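Local structure of glycosyl hydrolase BlGH5_18 (Bifidobacterium longum subsp. infantis, 7LQX) at residues V65-P70 against A101-F106; Q107-S112 against G161-Q166; D86-V91 against Y146-Q151. The protein is a family GH5, subfamily 18 glycoside hydrolase that probably cleaves glycosidic bonds of N-glycans during their breakdown by a gut bacterium. All coordinates share one frame; numbering follows the deposited sequence.

Interaction 1: V65-P70 against A101-F106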
loop_
_atom_site.group_PDB
_atom_site.type_symbol
_atom_site.label_atom_id
_atom_site.label_comp_id
_atom_site.label_asym_id
_atom_site.label_seq_id
_atom_site.Cartn_x
_atom_site.Cartn_y
_atom_site.Cartn_z
ATOM N N VAL A 65 -12.701 -2.618 -16.382
ATOM C CA VAL A 65 -12.690 -1.890 -15.122
ATOM C C VAL A 65 -11.722 -2.517 -14.135
ATOM O O VAL A 65 -11.444 -3.721 -14.169
ATOM C CB VAL A 65 -14.102 -1.751 -14.515
ATOM C CG1 VAL A 65 -15.043 -1.124 -15.532
ATOM C CG2 VAL A 65 -14.618 -3.102 -14.063
ATOM N N PHE A 66 -11.237 -1.674 -13.228
ATOM C CA PHE A 66 -10.081 -1.954 -12.389
ATOM C C PHE A 66 -10.310 -1.646 -10.917
ATOM O O PHE A 66 -10.029 -0.531 -10.462
ATOM C CB PHE A 66 -8.884 -1.122 -12.866
ATOM C CG PHE A 66 -8.555 -1.298 -14.318
ATOM C CD1 PHE A 66 -7.650 -2.261 -14.704
ATOM C CD2 PHE A 66 -9.148 -0.514 -15.286
ATOM C CE1 PHE A 66 -7.333 -2.440 -16.033
ATOM C CE2 PHE A 66 -8.834 -0.685 -16.629
ATOM C CZ PHE A 66 -7.923 -1.647 -16.998
ATOM N N PRO A 67 -10.756 -2.624 -10.128
ATOM C CA PRO A 67 -10.683 -2.482 -8.667
ATOM C C PRO A 67 -9.232 -2.488 -8.204
ATOM O O PRO A 67 -8.313 -2.861 -8.938
ATOM C CB PRO A 67 -11.443 -3.707 -8.149
ATOM C CG PRO A 67 -11.300 -4.716 -9.241
ATOM C CD PRO A 67 -11.301 -3.938 -10.524
ATOM N N VAL A 68 -9.026 -2.058 -6.959
ATOM C CA VAL A 68 -7.689 -1.900 -6.383
ATOM C C VAL A 68 -7.506 -2.887 -5.234
ATOM O O VAL A 68 -8.332 -2.957 -4.317
ATOM C CB VAL A 68 -7.447 -0.441 -5.961
ATOM C CG1 VAL A 68 -6.169 -0.290 -5.151
ATOM C CG2 VAL A 68 -7.402 0.430 -7.198
ATOM N N TRP A 69 -6.412 -3.649 -5.290
ATOM C CA TRP A 69 -6.263 -4.843 -4.459
ATOM C C TRP A 69 -6.207 -4.546 -2.971
ATOM O O TRP A 69 -6.885 -5.248 -2.201
ATOM C CB TRP A 69 -5.021 -5.605 -4.934
ATOM C CG TRP A 69 -4.833 -6.982 -4.397
ATOM C CD1 TRP A 69 -5.687 -7.699 -3.609
ATOM C CD2 TRP A 69 -3.687 -7.801 -4.604
ATOM N NE1 TRP A 69 -5.143 -8.936 -3.331
ATOM C CE2 TRP A 69 -3.911 -9.017 -3.932
ATOM C CE3 TRP A 69 -2.497 -7.638 -5.325
ATOM C CZ2 TRP A 69 -2.985 -10.058 -3.950
ATOM C CZ3 TRP A 69 -1.584 -8.672 -5.341
ATOM C CH2 TRP A 69 -1.833 -9.867 -4.657
ATOM N N PRO A 70 -5.439 -3.560 -2.494
ATOM C CA PRO A 70 -5.428 -3.282 -1.047
ATOM C C PRO A 70 -6.775 -2.881 -0.486
ATOM O O PRO A 70 -6.941 -2.920 0.737
ATOM C CB PRO A 70 -4.385 -2.162 -0.886
ATOM C CG PRO A 70 -4.039 -1.712 -2.282
ATOM C CD PRO A 70 -4.378 -2.835 -3.217
ATOM N N ALA A 101 -19.151 -5.525 -19.428
ATOM C CA ALA A 101 -18.031 -5.179 -18.568
ATOM C C ALA A 101 -17.103 -6.372 -18.409
ATOM O O ALA A 101 -17.559 -7.503 -18.217
ATOM C CB ALA A 101 -18.521 -4.702 -17.197
ATOM N N TYR A 102 -15.808 -6.109 -18.526
ATOM C CA TYR A 102 -14.726 -7.038 -18.226
ATOM C C TYR A 102 -13.966 -6.473 -17.032
ATOM O O TYR A 102 -13.726 -5.267 -16.963
ATOM C CB TYR A 102 -13.803 -7.160 -19.448
ATOM C CG TYR A 102 -14.499 -7.779 -20.638
ATOM C CD1 TYR A 102 -15.312 -7.018 -21.454
ATOM C CD2 TYR A 102 -14.382 -9.135 -20.909
ATOM C CE1 TYR A 102 -15.985 -7.584 -22.519
ATOM C CE2 TYR A 102 -15.046 -9.711 -21.980
ATOM C CZ TYR A 102 -15.848 -8.928 -22.782
ATOM O OH TYR A 102 -16.527 -9.488 -23.846
ATOM N N VAL A 103 -13.629 -7.319 -16.059
ATOM C CA VAL A 103 -13.037 -6.860 -14.803
ATOM C C VAL A 103 -11.655 -7.479 -14.643
ATOM O O VAL A 103 -11.488 -8.685 -14.846
ATOM C CB VAL A 103 -13.931 -7.244 -13.608
ATOM C CG1 VAL A 103 -13.291 -6.828 -12.293
ATOM C CG2 VAL A 103 -15.302 -6.626 -13.745
ATOM N N ASP A 104 -10.666 -6.666 -14.269
ATOM C CA ASP A 104 -9.343 -7.162 -13.906
ATOM C C ASP A 104 -9.291 -7.301 -12.386
ATOM O O ASP A 104 -9.619 -6.345 -11.671
ATOM C CB ASP A 104 -8.242 -6.186 -14.324
ATOM C CG ASP A 104 -7.842 -6.312 -15.776
ATOM O OD1 ASP A 104 -8.723 -6.326 -16.658
ATOM O OD2 ASP A 104 -6.620 -6.368 -16.039
ATOM N N VAL A 105 -8.841 -8.458 -11.884
ATOM C CA VAL A 105 -9.005 -8.730 -10.454
ATOM C C VAL A 105 -7.945 -8.031 -9.606
ATOM O O VAL A 105 -8.288 -7.385 -8.610
ATOM C CB VAL A 105 -9.069 -10.234 -10.137
ATOM C CG1 VAL A 105 -9.211 -10.441 -8.620
ATOM C CG2 VAL A 105 -10.213 -10.887 -10.879
ATOM N N PHE A 106 -6.650 -8.186 -9.944
ATOM C CA PHE A 106 -5.546 -7.778 -9.065
ATOM C C PHE A 106 -4.767 -6.598 -9.636
ATOM O O PHE A 106 -3.881 -6.780 -10.476
ATOM C CB PHE A 106 -4.567 -8.934 -8.817
ATOM C CG PHE A 106 -5.174 -10.120 -8.129
ATOM C CD1 PHE A 106 -5.453 -10.088 -6.776
ATOM C CD2 PHE A 106 -5.458 -11.282 -8.839
ATOM C CE1 PHE A 106 -6.014 -11.191 -6.146
ATOM C CE2 PHE A 106 -6.019 -12.380 -8.209
ATOM C CZ PHE A 106 -6.304 -12.332 -6.873
HETATM O O HOH W 1 -7.380 -5.159 -7.535
#

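Interaction 2: Q107-S112 against G161-Q166. With EDO (1,2-ethanediol), chain D; EDO (1,2-ethanediol), chain E.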
loop_
_atom_site.group_PDB
_atom_site.type_symbol
_atom_site.label_atom_id
_atom_site.label_comp_id
_atom_site.label_asym_id
_atom_site.label_seq_id
_atom_site.Cartn_x
_atom_site.Cartn_y
_atom_site.Cartn_z
ATOM N N GLN A 107 -5.059 -5.400 -9.132
ATOM C CA GLN A 107 -4.244 -4.207 -9.378
ATOM C C GLN A 107 -3.711 -3.783 -8.015
ATOM O O GLN A 107 -4.454 -3.179 -7.240
ATOM C CB GLN A 107 -5.053 -3.080 -10.019
ATOM C CG GLN A 107 -5.322 -3.283 -11.501
ATOM C CD GLN A 107 -6.227 -4.463 -11.770
ATOM O OE1 GLN A 107 -5.834 -5.421 -12.435
ATOM N NE2 GLN A 107 -7.446 -4.399 -11.262
ATOM N N GLY A 108 -2.446 -4.081 -7.697
ATOM C CA GLY A 108 -1.454 -4.580 -8.625
ATOM C C GLY A 108 -0.644 -3.427 -9.165
ATOM O O GLY A 108 0.077 -2.760 -8.423
ATOM N N HIS A 109 -0.802 -3.134 -10.451
ATOM C CA HIS A 109 -0.030 -2.078 -11.086
ATOM C C HIS A 109 -0.917 -1.271 -12.022
ATOM O O HIS A 109 -1.577 -1.841 -12.897
ATOM C CB HIS A 109 1.140 -2.638 -11.901
ATOM C CG HIS A 109 2.027 -1.572 -12.444
ATOM N ND1 HIS A 109 2.948 -0.918 -11.657
ATOM C CD2 HIS A 109 2.091 -0.990 -13.665
ATOM C CE1 HIS A 109 3.569 -0.007 -12.382
ATOM N NE2 HIS A 109 3.065 -0.024 -13.602
ATOM N N LEU A 110 -0.918 0.047 -11.839
ATOM C CA LEU A 110 -1.621 0.970 -12.724
ATOM C C LEU A 110 -0.807 2.235 -12.944
ATOM O O LEU A 110 -0.531 2.979 -11.999
ATOM C CB LEU A 110 -2.981 1.347 -12.131
ATOM C CG LEU A 110 -4.018 0.233 -12.066
ATOM C CD1 LEU A 110 -5.093 0.552 -11.043
ATOM C CD2 LEU A 110 -4.644 0.013 -13.429
ATOM N N SER A 111 -0.458 2.499 -14.199
ATOM C CA SER A 111 0.085 3.782 -14.639
ATOM C C SER A 111 1.253 4.257 -13.776
ATOM O O SER A 111 1.318 5.417 -13.360
ATOM C CB SER A 111 -1.003 4.852 -14.716
ATOM O OG SER A 111 -2.088 4.419 -15.508
ATOM N N SER A 112 2.204 3.352 -13.553
ATOM C CA SER A 112 3.482 3.545 -12.858
ATOM C C SER A 112 3.401 3.274 -11.361
ATOM O O SER A 112 4.439 3.249 -10.701
ATOM C CB SER A 112 4.120 4.928 -13.085
ATOM O OG SER A 112 3.614 5.915 -12.199
ATOM N N GLY A 161 -5.260 -9.873 -13.712
ATOM C CA GLY A 161 -4.818 -8.566 -13.246
ATOM C C GLY A 161 -3.993 -7.894 -14.322
ATOM O O GLY A 161 -3.449 -8.546 -15.215
ATOM N N ASN A 162 -3.887 -6.577 -14.210
ATOM C CA ASN A 162 -3.235 -5.813 -15.265
ATOM C C ASN A 162 -1.724 -6.002 -15.218
ATOM O O ASN A 162 -1.084 -5.601 -14.245
ATOM C CB ASN A 162 -3.571 -4.341 -15.077
ATOM C CG ASN A 162 -3.010 -3.489 -16.162
ATOM O OD1 ASN A 162 -3.260 -3.736 -17.337
ATOM N ND2 ASN A 162 -2.216 -2.491 -15.792
ATOM N N GLU A 163 -1.138 -6.568 -16.274
ATOM C CA GLU A 163 0.320 -6.575 -16.446
ATOM C C GLU A 163 1.045 -7.103 -15.212
ATOM O O GLU A 163 2.066 -6.565 -14.785
ATOM C CB GLU A 163 0.824 -5.178 -16.825
ATOM C CG GLU A 163 0.184 -4.667 -18.102
ATOM C CD GLU A 163 0.540 -3.256 -18.478
ATOM O OE1 GLU A 163 1.370 -2.628 -17.785
ATOM O OE2 GLU A 163 -0.035 -2.776 -19.479
ATOM N N LEU A 164 0.539 -8.197 -14.651
ATOM C CA LEU A 164 1.102 -8.684 -13.397
ATOM C C LEU A 164 2.531 -9.181 -13.566
ATOM O O LEU A 164 3.270 -9.269 -12.573
ATOM C CB LEU A 164 0.201 -9.774 -12.825
ATOM C CG LEU A 164 -1.118 -9.296 -12.201
ATOM C CD1 LEU A 164 -1.954 -10.504 -11.790
ATOM C CD2 LEU A 164 -0.864 -8.355 -11.034
ATOM N N ASN A 165 2.945 -9.487 -14.793
ATOM C CA ASN A 165 4.318 -9.909 -15.019
ATOM C C ASN A 165 5.325 -8.841 -14.615
ATOM O O ASN A 165 6.500 -9.164 -14.419
ATOM C CB ASN A 165 4.509 -10.309 -16.484
ATOM C CG ASN A 165 4.363 -9.138 -17.435
ATOM O OD1 ASN A 165 3.345 -8.450 -17.434
ATOM N ND2 ASN A 165 5.376 -8.915 -18.264
ATOM N N GLN A 166 4.901 -7.578 -14.491
ATOM C CA GLN A 166 5.842 -6.529 -14.105
ATOM C C GLN A 166 6.367 -6.714 -12.687
ATOM O O GLN A 166 7.391 -6.118 -12.340
ATOM C CB GLN A 166 5.219 -5.144 -14.288
ATOM C CG GLN A 166 4.145 -4.779 -13.267
ATOM C CD GLN A 166 4.651 -3.884 -12.148
ATOM O OE1 GLN A 166 5.406 -2.943 -12.382
ATOM N NE2 GLN A 166 4.231 -4.180 -10.924
HETATM C C1 EDO D . -2.088 0.429 -18.325
HETATM O O1 EDO D . -1.923 -0.988 -18.251
HETATM C C2 EDO D . -2.195 0.970 -16.903
HETATM O O2 EDO D . -1.001 0.606 -16.190
HETATM C C1 EDO E . 0.502 3.172 -19.818
HETATM O O1 EDO E . 1.480 4.140 -19.432
HETATM C C2 EDO E . -0.904 3.680 -19.518
HETATM O O2 EDO E . -1.016 4.047 -18.137
HETATM O O HOH W 2 -2.161 -5.125 -11.871
#

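Interaction 3: D86-V91 against Y146-Q151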
loop_
_atom_site.group_PDB
_atom_site.type_symbol
_atom_site.label_atom_id
_atom_site.label_comp_id
_atom_site.label_asym_id
_atom_site.label_seq_id
_atom_site.Cartn_x
_atom_site.Cartn_y
_atom_site.Cartn_z
ATOM N N ASP A 86 -19.046 -2.761 -4.553
ATOM C CA ASP A 86 -18.806 -1.587 -5.386
ATOM C C ASP A 86 -18.385 -1.981 -6.801
ATOM O O ASP A 86 -18.788 -1.336 -7.775
ATOM C CB ASP A 86 -17.738 -0.687 -4.756
ATOM C CG ASP A 86 -18.228 0.051 -3.520
ATOM O OD1 ASP A 86 -19.452 0.147 -3.300
ATOM O OD2 ASP A 86 -17.363 0.573 -2.779
ATOM N N VAL A 87 -17.548 -3.009 -6.939
ATOM C CA VAL A 87 -17.223 -3.492 -8.281
ATOM C C VAL A 87 -18.487 -3.963 -8.990
ATOM O O VAL A 87 -18.717 -3.649 -10.163
ATOM C CB VAL A 87 -16.159 -4.603 -8.238
ATOM C CG1 VAL A 87 -15.810 -5.047 -9.662
ATOM C CG2 VAL A 87 -14.921 -4.134 -7.508
ATOM N N ARG A 88 -19.325 -4.731 -8.288
ATOM C CA ARG A 88 -20.561 -5.213 -8.891
ATOM C C ARG A 88 -21.446 -4.050 -9.315
ATOM O O ARG A 88 -22.067 -4.091 -10.384
ATOM C CB ARG A 88 -21.295 -6.144 -7.923
ATOM C CG ARG A 88 -22.582 -6.724 -8.486
ATOM C CD ARG A 88 -23.199 -7.775 -7.587
ATOM N NE ARG A 88 -24.495 -8.183 -8.120
ATOM C CZ ARG A 88 -25.291 -9.092 -7.572
ATOM N NH1 ARG A 88 -24.924 -9.728 -6.468
ATOM N NH2 ARG A 88 -26.453 -9.370 -8.148
ATOM N N ARG A 89 -21.499 -2.992 -8.502
ATOM C CA ARG A 89 -22.320 -1.838 -8.848
ATOM C C ARG A 89 -21.808 -1.167 -10.115
ATOM O O ARG A 89 -22.597 -0.752 -10.971
ATOM C CB ARG A 89 -22.356 -0.848 -7.683
ATOM C CG ARG A 89 -23.120 0.432 -7.989
ATOM C CD ARG A 89 -24.620 0.255 -7.954
ATOM N NE ARG A 89 -25.297 1.550 -7.986
ATOM C CZ ARG A 89 -25.345 2.396 -6.959
ATOM N NH1 ARG A 89 -24.752 2.091 -5.813
ATOM N NH2 ARG A 89 -25.986 3.550 -7.077
HETATM N N MSE A 90 -20.492 -1.049 -10.254
HETATM C CA MSE A 90 -19.935 -0.412 -11.441
HETATM C C MSE A 90 -20.268 -1.224 -12.690
HETATM O O MSE A 90 -20.612 -0.655 -13.729
HETATM C CB MSE A 90 -18.431 -0.233 -11.284
HETATM C CG MSE A 90 -17.804 0.498 -12.450
HETATM SE SE MSE A 90 -15.944 0.866 -12.184
HETATM C CE MSE A 90 -16.110 2.229 -10.885
ATOM N N VAL A 91 -20.153 -2.548 -12.574
ATOM C CA VAL A 91 -20.570 -3.441 -13.650
ATOM C C VAL A 91 -22.052 -3.260 -13.947
ATOM O O VAL A 91 -22.465 -3.164 -15.109
ATOM C CB VAL A 91 -20.242 -4.900 -13.279
ATOM C CG1 VAL A 91 -20.917 -5.846 -14.249
ATOM C CG2 VAL A 91 -18.743 -5.098 -13.229
ATOM N N TYR A 146 -15.823 -13.258 -8.421
ATOM C CA TYR A 146 -16.496 -13.896 -9.545
ATOM C C TYR A 146 -17.916 -14.309 -9.177
ATOM O O TYR A 146 -18.847 -14.141 -9.975
ATOM C CB TYR A 146 -15.693 -15.113 -10.008
ATOM C CG TYR A 146 -16.390 -15.870 -11.107
ATOM C CD1 TYR A 146 -16.538 -15.316 -12.370
ATOM C CD2 TYR A 146 -16.906 -17.133 -10.884
ATOM C CE1 TYR A 146 -17.183 -16.003 -13.383
ATOM C CE2 TYR A 146 -17.553 -17.830 -11.887
ATOM C CZ TYR A 146 -17.697 -17.264 -13.131
ATOM O OH TYR A 146 -18.352 -17.995 -14.104
ATOM N N GLY A 147 -18.102 -14.865 -7.979
ATOM C CA GLY A 147 -19.422 -15.324 -7.589
ATOM C C GLY A 147 -20.443 -14.208 -7.535
ATOM O O GLY A 147 -21.626 -14.430 -7.801
ATOM N N GLU A 148 -20.006 -12.999 -7.177
ATOM C CA GLU A 148 -20.890 -11.839 -7.202
ATOM C C GLU A 148 -21.080 -11.318 -8.623
ATOM O O GLU A 148 -22.208 -11.054 -9.055
ATOM C CB GLU A 148 -20.337 -10.745 -6.281
ATOM C CG GLU A 148 -20.472 -11.075 -4.802
ATOM C CD GLU A 148 -21.916 -11.157 -4.369
ATOM O OE1 GLU A 148 -22.698 -10.262 -4.753
ATOM O OE2 GLU A 148 -22.283 -12.128 -3.674
ATOM N N LEU A 149 -19.988 -11.177 -9.373
ATOM C CA LEU A 149 -20.089 -10.577 -10.696
ATOM C C LEU A 149 -20.845 -11.470 -11.671
ATOM O O LEU A 149 -21.505 -10.962 -12.582
ATOM C CB LEU A 149 -18.698 -10.270 -11.235
ATOM C CG LEU A 149 -17.889 -9.227 -10.461
ATOM C CD1 LEU A 149 -16.532 -9.075 -11.119
ATOM C CD2 LEU A 149 -18.627 -7.902 -10.383
ATOM N N ALA A 150 -20.775 -12.794 -11.495
ATOM C CA ALA A 150 -21.513 -13.710 -12.353
ATOM C C ALA A 150 -23.016 -13.483 -12.289
ATOM O O ALA A 150 -23.736 -13.926 -13.189
ATOM C CB ALA A 150 -21.203 -15.146 -11.939
ATOM N N GLN A 151 -23.503 -12.811 -11.245
ATOM C CA GLN A 151 -24.925 -12.512 -11.118
ATOM C C GLN A 151 -25.353 -11.305 -11.943
ATOM O O GLN A 151 -26.555 -11.030 -12.020
ATOM C CB GLN A 151 -25.282 -12.328 -9.642
ATOM C CG GLN A 151 -24.998 -13.571 -8.804
ATOM C CD GLN A 151 -25.223 -13.351 -7.325
ATOM O OE1 GLN A 151 -26.281 -12.868 -6.913
ATOM N NE2 GLN A 151 -24.227 -13.698 -6.514
HETATM O O HOH W 3 -28.541 -10.660 -6.691
HETATM O O HOH W 4 -28.131 -8.876 -11.150
#

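Interaction 1: V65-P70 against A101-F106
Val-65 O takes two donors from the neighbouring strand: Asp-104 N, 3.0 Å from it and almost straight at 173°, and a weaker CA-H...O contact from Val-103 CA at 3.6 Å. One step back, Val-65 N gives its hydrogen to Tyr-102 O at 2.9 Å. This is parallel pairing of two adjacent strands of the (β/α)8 barrel, and it ends as the chains part beyond Val-65. Water then fills in: water 1 donates to Val-105 O at 2.6 Å and, weakly, to Pro-67 O. The Phe-66 ring lies alongside the Asp-104 carboxylate, whose OD2 is held by Arg-64. Farther along, Trp-69 and Phe-106 make a T-shaped stack with planes 64° apart and centroids of the six-membered rings 4.8 Å apart. Trp-69 CG stands opposite its own N (chi1 -169°), swinging the indole across so that Phe-106 CD1 comes over its face, 3.4 Å from Trp-69 CE2. Outward from the barrel, Val-65 CG2 meets Val-103 CG2 at 3.6 Å. Helix 81-96 packs on this valine pair through the selenomethionine Met-90 and Val-91, while strand 155-159 continues the sheet beyond 100-104 and helix 132-149 covers Phe-106.

Interaction 2: Q107-S112 against G161-Q166
His-109 turns its ring carbon CG away from the backbone N (chi1 -174°), while Gln-166 puts CG between its N and carbonyl carbon (chi1 72°) and bends again at the next bond; together these lay the glutamine amide over one face of the imidazole, at the carboxyl end of the GH5 (β/α)8 barrel. The planes are stacked, and Gln-166 OE1 lies 3.3 Å from His-109 ND1, at an angle too poor for a hydrogen bond. That nitrogen instead bonds Asp-114, and the amide oxygen accepts from Trp-123 of the second subunit. The two loops follow strands 100-104 and 155-159. Asn-162 and Glu-163 match the Asn-Glu pair of clan GH-A, in which the glutamate is normally the acid/base, consistent with an active-site role here. Gln-107 OE1 accepts Asn-162 N at 2.9 Å in its carbonyl plane, and the amide NE2 is anchored on Pro-67 O and Asp-104 O. Asn-162 ND2 donates almost straight to His-109 O at 3.0 Å, while Arg-64 holds its OD1, so both ends of the amide are fixed. A 1,2-ethanediol, probably from the crystallisation liquor, bridges the two loops: Asn-162 ND2 donates to its O1 at 2.9 Å, and Ser-111 N to its O2 at 2.8 Å.

Interaction 3: D86-V91 against Y146-Q151
Val-87 opens the contact, its CG1 lying 4.1 Å from Leu-149 CD2 on the helix opposite. One residue on, Arg-88 comes closer with its backbone: the same Leu-149 CD2 sits 3.6 Å from Arg-88 CA, so the methyl nests against the helix itself. From there the arginine runs out fully extended, every torsion from chi1 (-178°) on near 180°, and carries its guanidinium across to Glu-148 and Gln-151. Arg-88 NH1 forms a salt bridge with Glu-148 OE1 at 2.9 Å; the oxygen lies in the guanidinium plane and is met on its syn side, though 33° out of the carboxylate plane. The same nitrogen makes a weak hydrogen bond to Gln-151 OE1 at 3.4 Å. One face of the guanidinium rests on Glu-148 O and Gln-151 CB, and NE makes a second salt bridge with Glu-152. Arg-88 NH2 donates to water 3, which in turn donates to Gln-151 OE1. The glutamine amide is itself steadied by Gln-151 NE2 bonding back to Gly-147 O at 3.0 Å. With an alanine in place of Arg-88, Glu-148 and Glu-152 would probably lose the cation they share, and Glu-148 O and Gln-151 CB the flat group lying over them. A turn later, Val-91 CG2 reaches Leu-149 CD2 at 4.0 Å and closes the apolar side. The contact thus joins helices 81-96 and 132-149, neighbours on the outside of the barrel, with Val-87, Val-91 and Leu-149 turned inward onto Val-103 of strand 100-104 and Phe-155 of strand 155-159 also touching Val-91 and Leu-149.

How the interactions relate
All three contacts belong to successive β-α units of one barrel. Along the chain the pieces run 65-70, 86-91, 101-106, 107-112, 146-151 and 161-166, so interaction 3 interlocks with both others, while interaction 2 opens directly after interaction 1 closes. Interaction 1 is the hub, its centre about 10 Å from that of interaction 2 and 11 Å from that of interaction 3. Pro-67 packs on Val-87 of the outer helix, and Trp-69 N probably hydrogen-bonds Gln-107 O of the loop. Interactions 2 and 3, centres about 21 Å apart, do not touch. In space, interactions 3, 1 and 2 run from the outer helices through the strands to the probable catalytic mouth.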